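Local structure of geranylgeranyl pyrophosphate synthase (Geoglobus acetivorans, 5JFQ) at residues B[296-301]-B[305-310]; B[55-58]-B[62-65]; B[137-142]-B[196-201]. The protein builds geranylgeranyl diphosphate, with some farnesyl diphosphate, by adding isopentenyl diphosphate units stepwise to dimethylallyl diphosphate in a magnesium-dependent reaction. All blocks are in the same frame, centred on the assembly; numbering follows the deposited sequence.

Interaction 1 of 3, residues B[296-301]-B[305-310]; sequences KNLEVI and PSRNYL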
ATOM      1  N   LYS B 296      13.226  -6.717  30.393  1.00 77.05           N
ATOM      2  CA  LYS B 296      12.520  -7.622  31.290  1.00 76.42           C
ATOM      3  C   LYS B 296      11.502  -8.463  30.550  1.00 76.76           C
ATOM      4  O   LYS B 296      11.099  -9.519  31.052  1.00 80.35           O
ATOM      5  CB  LYS B 296      11.830  -6.839  32.407  1.00 76.05           C
ATOM      6  N   ASN B 297      11.081  -8.022  29.368  1.00 76.82           N
ATOM      7  CA  ASN B 297      10.234  -8.861  28.537  1.00 75.25           C
ATOM      8  C   ASN B 297      11.068  -9.879  27.780  1.00 79.78           C
ATOM      9  O   ASN B 297      10.691 -11.054  27.679  1.00 79.78           O
ATOM     10  CB  ASN B 297       9.430  -7.999  27.572  1.00 70.23           C
ATOM     11  CG  ASN B 297       7.998  -8.441  27.479  1.00 70.20           C
ATOM     12  OD1 ASN B 297       7.698  -9.451  26.862  1.00 74.73           O
ATOM     13  ND2 ASN B 297       7.104  -7.708  28.123  1.00 70.47           N
ATOM     14  N   LEU B 298      12.223  -9.447  27.277  1.00 81.08           N
ATOM     15  CA  LEU B 298      13.131 -10.268  26.479  1.00 79.39           C
ATOM     16  C   LEU B 298      13.716 -11.444  27.262  1.00 83.14           C
ATOM     17  O   LEU B 298      14.421 -12.277  26.675  1.00 85.10           O
ATOM     18  CB  LEU B 298      14.231  -9.357  25.939  1.00 77.29           C
ATOM     19  CG  LEU B 298      15.188  -9.838  24.868  1.00 76.89           C
ATOM     20  CD1 LEU B 298      14.392 -10.484  23.766  1.00 78.37           C
ATOM     21  CD2 LEU B 298      15.969  -8.645  24.358  1.00 72.17           C
ATOM     22  N   GLU B 299      13.396 -11.539  28.557  1.00 86.20           N
ATOM     23  CA  GLU B 299      13.941 -12.575  29.429  1.00 88.42           C
ATOM     24  C   GLU B 299      13.376 -13.960  29.110  1.00 86.96           C
ATOM     25  O   GLU B 299      14.043 -14.976  29.353  1.00 83.16           O
ATOM     26  CB  GLU B 299      13.657 -12.186  30.884  1.00 82.75           C
ATOM     27  CG  GLU B 299      13.896 -13.267  31.917  1.00 92.23           C
ATOM     28  CD  GLU B 299      13.709 -12.753  33.330  1.00 97.62           C
ATOM     29  OE1 GLU B 299      13.322 -11.567  33.473  1.00 95.82           O
ATOM     30  OE2 GLU B 299      13.952 -13.532  34.287  1.00 98.14           O
ATOM     31  N   VAL B 300      12.163 -14.019  28.559  1.00 80.36           N
ATOM     32  CA  VAL B 300      11.540 -15.280  28.187  1.00 78.47           C
ATOM     33  C   VAL B 300      12.386 -16.057  27.184  1.00 78.46           C
ATOM     34  O   VAL B 300      12.243 -17.278  27.062  1.00 80.85           O
ATOM     35  CB  VAL B 300      10.116 -14.963  27.677  1.00 76.74           C
ATOM     36  CG1 VAL B 300       9.611 -15.994  26.682  1.00 69.22           C
ATOM     37  CG2 VAL B 300       9.160 -14.834  28.864  1.00 71.07           C
ATOM     38  N   ILE B 301      13.297 -15.395  26.499  1.00 79.44           N
ATOM     39  CA  ILE B 301      14.187 -16.046  25.546  1.00 78.92           C
ATOM     40  C   ILE B 301      15.452 -16.490  26.265  1.00 83.88           C
ATOM     41  O   ILE B 301      15.891 -15.861  27.232  1.00 87.26           O
ATOM     42  CB  ILE B 301      14.496 -15.102  24.367  1.00 83.47           C
ATOM     43  CG1 ILE B 301      13.258 -14.972  23.489  1.00 79.08           C
ATOM     44  CG2 ILE B 301      15.706 -15.588  23.553  1.00 83.95           C
ATOM     45  CD1 ILE B 301      13.573 -14.587  22.075  1.00 79.91           C
ATOM     46  N   PRO B 305      24.521 -14.743  23.111  1.00 79.17           N
ATOM     47  CA  PRO B 305      25.120 -13.499  22.599  1.00 79.88           C
ATOM     48  C   PRO B 305      24.105 -12.636  21.879  1.00 82.96           C
ATOM     49  O   PRO B 305      24.105 -11.408  22.038  1.00 83.23           O
ATOM     50  CB  PRO B 305      26.221 -14.001  21.656  1.00 74.64           C
ATOM     51  CG  PRO B 305      26.546 -15.365  22.162  1.00 74.27           C
ATOM     52  CD  PRO B 305      25.256 -15.940  22.676  1.00 73.50           C
ATOM     53  N   SER B 306      23.206 -13.268  21.121  1.00 84.59           N
ATOM     54  CA  SER B 306      22.166 -12.540  20.402  1.00 80.42           C
ATOM     55  C   SER B 306      21.185 -11.880  21.362  1.00 82.32           C
ATOM     56  O   SER B 306      20.842 -10.703  21.197  1.00 82.26           O
ATOM     57  CB  SER B 306      21.440 -13.491  19.455  1.00 78.68           C
ATOM     58  OG  SER B 306      22.374 -14.196  18.660  1.00 81.43           O
ATOM     59  N   ARG B 307      20.720 -12.618  22.377  1.00 83.01           N
ATOM     60  CA  ARG B 307      19.740 -12.049  23.303  1.00 83.62           C
ATOM     61  C   ARG B 307      20.287 -10.799  23.979  1.00 80.55           C
ATOM     62  O   ARG B 307      19.596  -9.777  24.074  1.00 81.35           O
ATOM     63  CB  ARG B 307      19.319 -13.087  24.348  1.00 83.74           C
ATOM     64  CG  ARG B 307      18.052 -12.702  25.127  1.00 83.92           C
ATOM     65  CD  ARG B 307      17.904 -13.495  26.429  1.00 87.36           C
ATOM     66  NE  ARG B 307      18.294 -12.728  27.616  1.00 92.60           N
ATOM     67  CZ  ARG B 307      19.527 -12.675  28.126  1.00 90.74           C
ATOM     68  NH1 ARG B 307      20.529 -13.340  27.558  1.00 86.43           N
ATOM     69  NH2 ARG B 307      19.761 -11.937  29.207  1.00 95.33           N
ATOM     70  N   ASN B 308      21.534 -10.855  24.439  1.00 82.77           N
ATOM     71  CA  ASN B 308      22.150  -9.677  25.033  1.00 87.91           C
ATOM     72  C   ASN B 308      22.415  -8.598  23.999  1.00 84.99           C
ATOM     73  O   ASN B 308      22.550  -7.425  24.360  1.00 88.22           O
ATOM     74  CB  ASN B 308      23.454 -10.061  25.740  1.00 91.74           C
ATOM     75  CG  ASN B 308      23.241 -11.075  26.845  1.00 89.21           C
ATOM     76  OD1 ASN B 308      22.250 -11.018  27.580  1.00 88.85           O
ATOM     77  ND2 ASN B 308      24.167 -12.016  26.964  1.00 89.34           N
ATOM     78  N   TYR B 309      22.492  -8.964  22.721  1.00 81.93           N
ATOM     79  CA  TYR B 309      22.648  -7.950  21.688  1.00 83.50           C
ATOM     80  C   TYR B 309      21.374  -7.120  21.536  1.00 83.01           C
ATOM     81  O   TYR B 309      21.431  -5.885  21.459  1.00 76.24           O
ATOM     82  CB  TYR B 309      23.050  -8.620  20.379  1.00 79.96           C
ATOM     83  CG  TYR B 309      24.504  -9.041  20.356  1.00 88.01           C
ATOM     84  CD1 TYR B 309      25.433  -8.442  21.202  1.00 88.32           C
ATOM     85  CD2 TYR B 309      24.953 -10.032  19.481  1.00 87.48           C
ATOM     86  CE1 TYR B 309      26.769  -8.816  21.177  1.00 90.73           C
ATOM     87  CE2 TYR B 309      26.287 -10.412  19.450  1.00 84.90           C
ATOM     88  CZ  TYR B 309      27.188  -9.802  20.298  1.00 83.42           C
ATOM     89  OH  TYR B 309      28.509 -10.176  20.267  1.00 79.75           O
ATOM     90  N   LEU B 310      20.213  -7.776  21.514  1.00 78.99           N
ATOM     91  CA  LEU B 310      18.964  -7.034  21.580  1.00 74.94           C
ATOM     92  C   LEU B 310      18.922  -6.146  22.813  1.00 77.57           C
ATOM     93  O   LEU B 310      18.378  -5.038  22.763  1.00 77.40           O
ATOM     94  CB  LEU B 310      17.784  -8.000  21.572  1.00 73.96           C
ATOM     95  CG  LEU B 310      17.801  -9.018  20.432  1.00 71.17           C
ATOM     96  CD1 LEU B 310      16.898 -10.186  20.749  1.00 67.61           C
ATOM     97  CD2 LEU B 310      17.397  -8.372  19.123  1.00 64.37           C
TER
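The guanidinium of Arg307 has the carbonyl oxygen of Leu298 at its edge, near its plane, while the carbonyl oxygen of Ile301 approaches it obliquely. Neither oxygen is close enough for a hydrogen bond: Arg307 NE stays 4.0 Å from Leu298 O. The other flat group, the ring of Tyr309, has Pro305 C, one helical turn back, 3.6 Å above one face and offset toward the rim.

Arginine suits its place because the contact is carried by its methylenes. With CG anti to the backbone N (chi1 -165°), the chain runs out toward the 298-301 turn, and a bend at chi3 (102°) then swings the charged end aside. Arg307 CG packs 4.0 Å from Ile301 CG2 and 4.1 Å from Leu298 CG, the arginine running antiparallel alongside both side chains. Arg307 CD reaches 3.2 Å from Ile301 O. The two leucines instead lie roughly perpendicular, with Leu298 CD2 3.4 Å from Leu310 CB and Leu298 CD1 3.9 Å from Leu310 CD1; branched apolar chains fit this buried seam.

Leu298 also touches Leu201 and Tyr204 of helix 195-221, and Leu310 packs on Leu54 and Ala58 of helix 47-58. Helix 280-298 runs out through a type I turn, Leu298 to Ile301, whose closing backbone bond is weak. The whole is a helix-loop-helix connection near the C-terminus of the all-alpha prenyl synthase fold.

Interaction 2 of 3, residues B[55-58]-B[62-65]; sequences SAEA and DYRK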
ATOM      1  N   SER B  55      16.819 -11.170  16.403  1.00 64.12           N
ATOM      2  CA  SER B  55      15.745 -11.951  17.003  1.00 63.38           C
ATOM      3  C   SER B  55      15.750 -13.378  16.473  1.00 64.69           C
ATOM      4  O   SER B  55      15.542 -14.330  17.233  1.00 66.31           O
ATOM      5  CB  SER B  55      14.396 -11.289  16.741  1.00 60.63           C
ATOM      6  OG  SER B  55      13.331 -12.167  17.051  1.00 58.82           O
ATOM      7  N   ALA B  56      15.984 -13.541  15.169  1.00 61.29           N
ATOM      8  CA  ALA B  56      16.035 -14.879  14.597  1.00 64.83           C
ATOM      9  C   ALA B  56      17.130 -15.699  15.257  1.00 69.44           C
ATOM     10  O   ALA B  56      16.885 -16.810  15.743  1.00 67.47           O
ATOM     11  CB  ALA B  56      16.260 -14.799  13.090  1.00 64.39           C
ATOM     12  N   GLU B  57      18.344 -15.146  15.310  1.00 70.35           N
ATOM     13  CA  GLU B  57      19.454 -15.868  15.914  1.00 70.83           C
ATOM     14  C   GLU B  57      19.237 -16.098  17.403  1.00 71.81           C
ATOM     15  O   GLU B  57      19.621 -17.149  17.928  1.00 73.70           O
ATOM     16  CB  GLU B  57      20.750 -15.112  15.678  1.00 73.49           C
ATOM     17  CG  GLU B  57      21.961 -15.901  16.062  1.00 76.30           C
ATOM     18  CD  GLU B  57      23.212 -15.114  15.847  1.00 79.91           C
ATOM     19  OE1 GLU B  57      24.201 -15.701  15.352  1.00 82.22           O
ATOM     20  OE2 GLU B  57      23.189 -13.902  16.160  1.00 77.23           O
ATOM     21  N   ALA B  58      18.622 -15.138  18.097  1.00 70.15           N
ATOM     22  CA  ALA B  58      18.255 -15.361  19.489  1.00 71.40           C
ATOM     23  C   ALA B  58      17.302 -16.536  19.634  1.00 71.08           C
ATOM     24  O   ALA B  58      17.353 -17.254  20.637  1.00 70.99           O
ATOM     25  CB  ALA B  58      17.625 -14.102  20.081  1.00 66.74           C
ATOM     26  N   ASP B  62      18.376 -20.105  11.811  1.00 62.63           N
ATOM     27  CA  ASP B  62      19.282 -19.623  10.778  1.00 59.68           C
ATOM     28  C   ASP B  62      18.773 -18.252  10.391  1.00 67.91           C
ATOM     29  O   ASP B  62      17.753 -18.126   9.711  1.00 69.14           O
ATOM     30  CB  ASP B  62      19.317 -20.568   9.588  1.00 61.06           C
ATOM     31  CG  ASP B  62      20.451 -20.259   8.645  1.00 66.49           C
ATOM     32  OD1 ASP B  62      20.836 -19.074   8.523  1.00 61.97           O
ATOM     33  OD2 ASP B  62      20.960 -21.212   8.024  1.00 74.40           O
ATOM     34  N   TYR B  63      19.461 -17.208  10.847  1.00 69.31           N
ATOM     35  CA  TYR B  63      18.910 -15.878  10.653  1.00 67.06           C
ATOM     36  C   TYR B  63      18.917 -15.468   9.188  1.00 66.55           C
ATOM     37  O   TYR B  63      18.158 -14.568   8.809  1.00 66.23           O
ATOM     38  CB  TYR B  63      19.657 -14.860  11.516  1.00 73.36           C
ATOM     39  CG  TYR B  63      21.104 -14.621  11.144  1.00 77.13           C
ATOM     40  CD1 TYR B  63      21.442 -13.746  10.122  1.00 74.81           C
ATOM     41  CD2 TYR B  63      22.134 -15.247  11.841  1.00 80.62           C
ATOM     42  CE1 TYR B  63      22.755 -13.516   9.790  1.00 79.96           C
ATOM     43  CE2 TYR B  63      23.456 -15.015  11.521  1.00 80.57           C
ATOM     44  CZ  TYR B  63      23.760 -14.150  10.490  1.00 79.97           C
ATOM     45  OH  TYR B  63      25.071 -13.911  10.156  1.00 81.61           O
ATOM     46  N   ARG B  64      19.738 -16.112   8.358  1.00 64.81           N
ATOM     47  CA  ARG B  64      19.632 -15.895   6.921  1.00 63.34           C
ATOM     48  C   ARG B  64      18.252 -16.264   6.407  1.00 61.97           C
ATOM     49  O   ARG B  64      17.779 -15.682   5.429  1.00 60.79           O
ATOM     50  CB  ARG B  64      20.693 -16.701   6.181  1.00 64.83           C
ATOM     51  CG  ARG B  64      22.078 -16.122   6.251  1.00 67.55           C
ATOM     52  CD  ARG B  64      23.052 -17.123   5.718  1.00 67.75           C
ATOM     53  NE  ARG B  64      23.079 -18.294   6.580  1.00 72.83           N
ATOM     54  CZ  ARG B  64      23.718 -19.416   6.281  1.00 73.78           C
ATOM     55  NH1 ARG B  64      24.371 -19.511   5.132  1.00 69.00           N
ATOM     56  NH2 ARG B  64      23.702 -20.437   7.129  1.00 73.19           N
ATOM     57  N   LYS B  65      17.596 -17.243   7.032  1.00 62.97           N
ATOM     58  CA  LYS B  65      16.241 -17.574   6.621  1.00 60.65           C
ATOM     59  C   LYS B  65      15.269 -16.444   6.942  1.00 62.31           C
ATOM     60  O   LYS B  65      14.219 -16.344   6.293  1.00 60.22           O
ATOM     61  CB  LYS B  65      15.786 -18.891   7.272  1.00 60.61           C
ATOM     62  CG  LYS B  65      16.495 -20.132   6.716  1.00 64.98           C
ATOM     63  CD  LYS B  65      15.873 -21.450   7.212  1.00 66.62           C
ATOM     64  CE  LYS B  65      16.730 -22.687   6.813  1.00 63.01           C
ATOM     65  NZ  LYS B  65      15.988 -23.997   6.950  1.00 68.25           N
TER
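Two first torsions bring Glu57 and Tyr63 alongside each other: Tyr63 CG stands between its own backbone N and carbonyl carbon (chi1 66°), and Glu57 CG lies anti to its N (chi1 -170°) with the chain extended beyond it. The contact closes the turn by which helix 47-58 leads on to helix 67-88 in the helical bundle of the isoprenyl diphosphate synthases.

Both side chains point the same way. Glu57 CB comes 4.1 Å from Tyr63 CD2, and Glu57 OE1 stands obliquely to the ring, 4.0 Å from Tyr63 CE2, with the carboxylate and ring planes 65° apart. The acid's stronger partner lies elsewhere: OE2 shares a hydrogen bond with the Ser306 hydroxyl group. Tyrosine suits this partly exposed spot because its broad ring packs along the Glu57 chain and its pi system meets the Arg12 cation.

Asp62 organises the start of 62-65: its O accepts a backbone bond from Lys65 N at 2.8 Å, its OD1 takes a weak bond from Arg64 N, as in an Asx turn, and its carboxylate forms a salt bridge with the Arg64 guanidinium. At the base of the tyrosine side chain, the small Ala56 permits close approach, its CB resting 3.7 Å from Tyr63 CB.

Interaction 3 of 3, residues B[137-142]-B[196-201]; sequences VSKLAR and SVEKAL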
ATOM      1  N   VAL B 137       2.310 -12.695   6.920  1.00 47.17           N
ATOM      2  CA  VAL B 137       1.684 -11.697   6.062  1.00 45.70           C
ATOM      3  C   VAL B 137       0.508 -11.041   6.784  1.00 45.42           C
ATOM      4  O   VAL B 137       0.348  -9.813   6.757  1.00 46.88           O
ATOM      5  CB  VAL B 137       1.267 -12.346   4.729  1.00 44.63           C
ATOM      6  CG1 VAL B 137       0.287 -11.460   3.978  1.00 40.36           C
ATOM      7  CG2 VAL B 137       2.497 -12.638   3.890  1.00 42.20           C
ATOM      8  N   SER B 138      -0.297 -11.844   7.481  1.00 42.93           N
ATOM      9  CA  SER B 138      -1.457 -11.324   8.194  1.00 44.08           C
ATOM     10  C   SER B 138      -1.054 -10.339   9.289  1.00 50.01           C
ATOM     11  O   SER B 138      -1.682  -9.275   9.456  1.00 47.48           O
ATOM     12  CB  SER B 138      -2.246 -12.481   8.799  1.00 42.92           C
ATOM     13  OG  SER B 138      -3.271 -11.996   9.643  1.00 46.69           O
ATOM     14  N   LYS B 139      -0.006 -10.683  10.046  1.00 45.64           N
ATOM     15  CA  LYS B 139       0.436  -9.836  11.145  1.00 44.25           C
ATOM     16  C   LYS B 139       1.077  -8.545  10.638  1.00 45.64           C
ATOM     17  O   LYS B 139       0.798  -7.461  11.164  1.00 46.47           O
ATOM     18  CB  LYS B 139       1.379 -10.640  12.032  1.00 43.91           C
ATOM     19  CG  LYS B 139       0.636 -11.758  12.807  1.00 46.17           C
ATOM     20  CD  LYS B 139       1.594 -12.816  13.361  1.00 45.10           C
ATOM     21  CE  LYS B 139       0.859 -13.989  14.017  1.00 46.67           C
ATOM     22  NZ  LYS B 139       0.301 -13.727  15.379  1.00 49.96           N
ATOM     23  N   LEU B 140       1.910  -8.640   9.600  1.00 44.06           N
ATOM     24  CA  LEU B 140       2.524  -7.460   9.015  1.00 44.93           C
ATOM     25  C   LEU B 140       1.502  -6.554   8.353  1.00 49.32           C
ATOM     26  O   LEU B 140       1.677  -5.334   8.327  1.00 45.28           O
ATOM     27  CB  LEU B 140       3.581  -7.875   8.003  1.00 41.17           C
ATOM     28  CG  LEU B 140       4.213  -6.719   7.232  1.00 43.79           C
ATOM     29  CD1 LEU B 140       4.928  -5.742   8.164  1.00 46.30           C
ATOM     30  CD2 LEU B 140       5.164  -7.252   6.197  1.00 46.24           C
ATOM     31  N   ALA B 141       0.437  -7.122   7.805  1.00 50.69           N
ATOM     32  CA  ALA B 141      -0.570  -6.277   7.183  1.00 48.42           C
ATOM     33  C   ALA B 141      -1.393  -5.545   8.239  1.00 45.99           C
ATOM     34  O   ALA B 141      -1.786  -4.392   8.035  1.00 48.65           O
ATOM     35  CB  ALA B 141      -1.463  -7.120   6.265  1.00 47.84           C
ATOM     36  N   ARG B 142      -1.682  -6.204   9.363  1.00 46.43           N
ATOM     37  CA  ARG B 142      -2.369  -5.533  10.461  1.00 50.23           C
ATOM     38  C   ARG B 142      -1.490  -4.441  11.046  1.00 53.80           C
ATOM     39  O   ARG B 142      -1.969  -3.359  11.416  1.00 48.03           O
ATOM     40  CB  ARG B 142      -2.727  -6.543  11.544  1.00 47.55           C
ATOM     41  CG  ARG B 142      -3.961  -7.350  11.250  1.00 55.59           C
ATOM     42  CD  ARG B 142      -5.114  -6.956  12.200  1.00 63.22           C
ATOM     43  NE  ARG B 142      -5.231  -5.511  12.420  1.00 59.67           N
ATOM     44  CZ  ARG B 142      -6.040  -4.695  11.742  1.00 56.94           C
ATOM     45  NH1 ARG B 142      -6.821  -5.153  10.772  1.00 51.92           N
ATOM     46  NH2 ARG B 142      -6.069  -3.400  12.039  1.00 67.48           N
ATOM     47  N   SER B 196       3.905 -17.529  23.704  1.00 71.93           N
ATOM     48  CA  SER B 196       4.704 -16.891  24.746  1.00 69.73           C
ATOM     49  C   SER B 196       5.920 -16.191  24.158  1.00 66.74           C
ATOM     50  O   SER B 196       6.259 -15.070  24.554  1.00 68.52           O
ATOM     51  CB  SER B 196       5.154 -17.940  25.758  1.00 73.15           C
ATOM     52  OG  SER B 196       6.114 -18.804  25.163  1.00 71.81           O
ATOM     53  N   VAL B 197       6.600 -16.851  23.223  1.00 65.43           N
ATOM     54  CA  VAL B 197       7.807 -16.284  22.640  1.00 66.65           C
ATOM     55  C   VAL B 197       7.460 -15.110  21.727  1.00 70.08           C
ATOM     56  O   VAL B 197       8.108 -14.055  21.774  1.00 66.98           O
ATOM     57  CB  VAL B 197       8.581 -17.392  21.902  1.00 67.20           C
ATOM     58  CG1 VAL B 197       9.906 -16.880  21.386  1.00 66.11           C
ATOM     59  CG2 VAL B 197       8.785 -18.573  22.826  1.00 65.82           C
ATOM     60  N   GLU B 198       6.422 -15.269  20.899  1.00 69.97           N
ATOM     61  CA  GLU B 198       5.980 -14.198  20.008  1.00 66.22           C
ATOM     62  C   GLU B 198       5.658 -12.934  20.793  1.00 65.32           C
ATOM     63  O   GLU B 198       6.269 -11.879  20.582  1.00 60.97           O
ATOM     64  CB  GLU B 198       4.754 -14.656  19.213  1.00 61.66           C
ATOM     65  CG  GLU B 198       4.489 -13.869  17.943  1.00 53.43           C
ATOM     66  CD  GLU B 198       3.104 -14.125  17.370  1.00 56.43           C
ATOM     67  OE1 GLU B 198       2.388 -15.005  17.872  1.00 65.15           O
ATOM     68  OE2 GLU B 198       2.715 -13.432  16.418  1.00 60.44           O
ATOM     69  N   LYS B 199       4.686 -13.029  21.705  1.00 65.70           N
ATOM     70  CA  LYS B 199       4.309 -11.882  22.516  1.00 65.12           C
ATOM     71  C   LYS B 199       5.520 -11.279  23.211  1.00 68.19           C
ATOM     72  O   LYS B 199       5.597 -10.056  23.379  1.00 66.23           O
ATOM     73  CB  LYS B 199       3.250 -12.295  23.538  1.00 65.24           C
ATOM     74  N   ALA B 200       6.496 -12.115  23.582  1.00 70.05           N
ATOM     75  CA  ALA B 200       7.678 -11.612  24.274  1.00 66.68           C
ATOM     76  C   ALA B 200       8.541 -10.767  23.348  1.00 61.82           C
ATOM     77  O   ALA B 200       8.958  -9.664  23.711  1.00 65.48           O
ATOM     78  CB  ALA B 200       8.481 -12.773  24.860  1.00 63.27           C
ATOM     79  N   LEU B 201       8.831 -11.269  22.146  1.00 66.16           N
ATOM     80  CA  LEU B 201       9.586 -10.460  21.196  1.00 60.88           C
ATOM     81  C   LEU B 201       8.761  -9.287  20.719  1.00 65.97           C
ATOM     82  O   LEU B 201       9.302  -8.207  20.458  1.00 65.05           O
ATOM     83  CB  LEU B 201      10.029 -11.308  20.015  1.00 60.90           C
ATOM     84  CG  LEU B 201      11.118 -12.303  20.397  1.00 66.99           C
ATOM     85  CD1 LEU B 201      11.291 -13.367  19.319  1.00 61.60           C
ATOM     86  CD2 LEU B 201      12.414 -11.546  20.640  1.00 60.42           C
TER
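Lys139 and Glu198 reach toward each other from opposite directions across the surface of the protein, with Glu198 OE2 lying beside the outer end of the lysine chain. They join helix 130-159 to helix 195-221 within the all-helical architecture of the FPP/GGPP synthase family. Their CA atoms are the nearest pair of the two segments, yet lie 11.3 Å apart, so only long side chains can bridge the gap.

From CB, which points toward the other helix, the lysine chain sets CG anti to its carbonyl carbon (chi1 -69°) and runs extended through CG and CD. The first atom to meet its partner is Lys139 CD, 3.3 Å from Glu198 OE2. Next, Lys139 CE lies 3.1 Å from that same oxygen. A bend in the last torsion (chi4 -77°) then turns the tip, and Lys139 NZ donates a hydrogen bond of 2.6 Å to Glu198 OE2, part of a salt bridge. The bond uses the syn lone pair of OE2, on the side of the other carboxylate oxygen.

On the other side, the extended chain of Glu198 carries the carboxylate well clear of its helix. Lysine and glutamate suit such a place: flexible methylenes span the distance, and the charged ends can remain at a partly exposed surface. Both side chains also touch Val189 of helix 165-190.

Other residues of the segments face different neighbours. Leu201 packs on Ala184 of helix 165-190, whereas Arg142 makes a salt bridge to Glu121 of the second subunit, placing helix 130-159 at the dimer interface. Within the bridge itself the second oxygen is a more distant neighbour, with Glu198 OE1 3.5 Å from Lys139 NZ.

Overall arrangement
The three contacts form a connected chain of packing in one subunit. Interactions 1 and 2, their centres about 13 Å apart, meet at the Ser306-Glu57 pair and where Ile301 CG2 lies 3.7 Å from Ala58 O. Leu201 of segment 196-201 joins interaction 3 to both others: its CD2 is 3.6 Å from Ile301 CD1, and its CD1 is 3.3 Å from Ser55 OG. Centre to centre, interaction 3 lies about 17 Å from interaction 1 and 16 Å from interaction 2. Interactions 2 and 3 are away from the substrate sites, but the Leu310 side chain is about 11 Å from that of Arg48, which probably binds isopentenyl diphosphate.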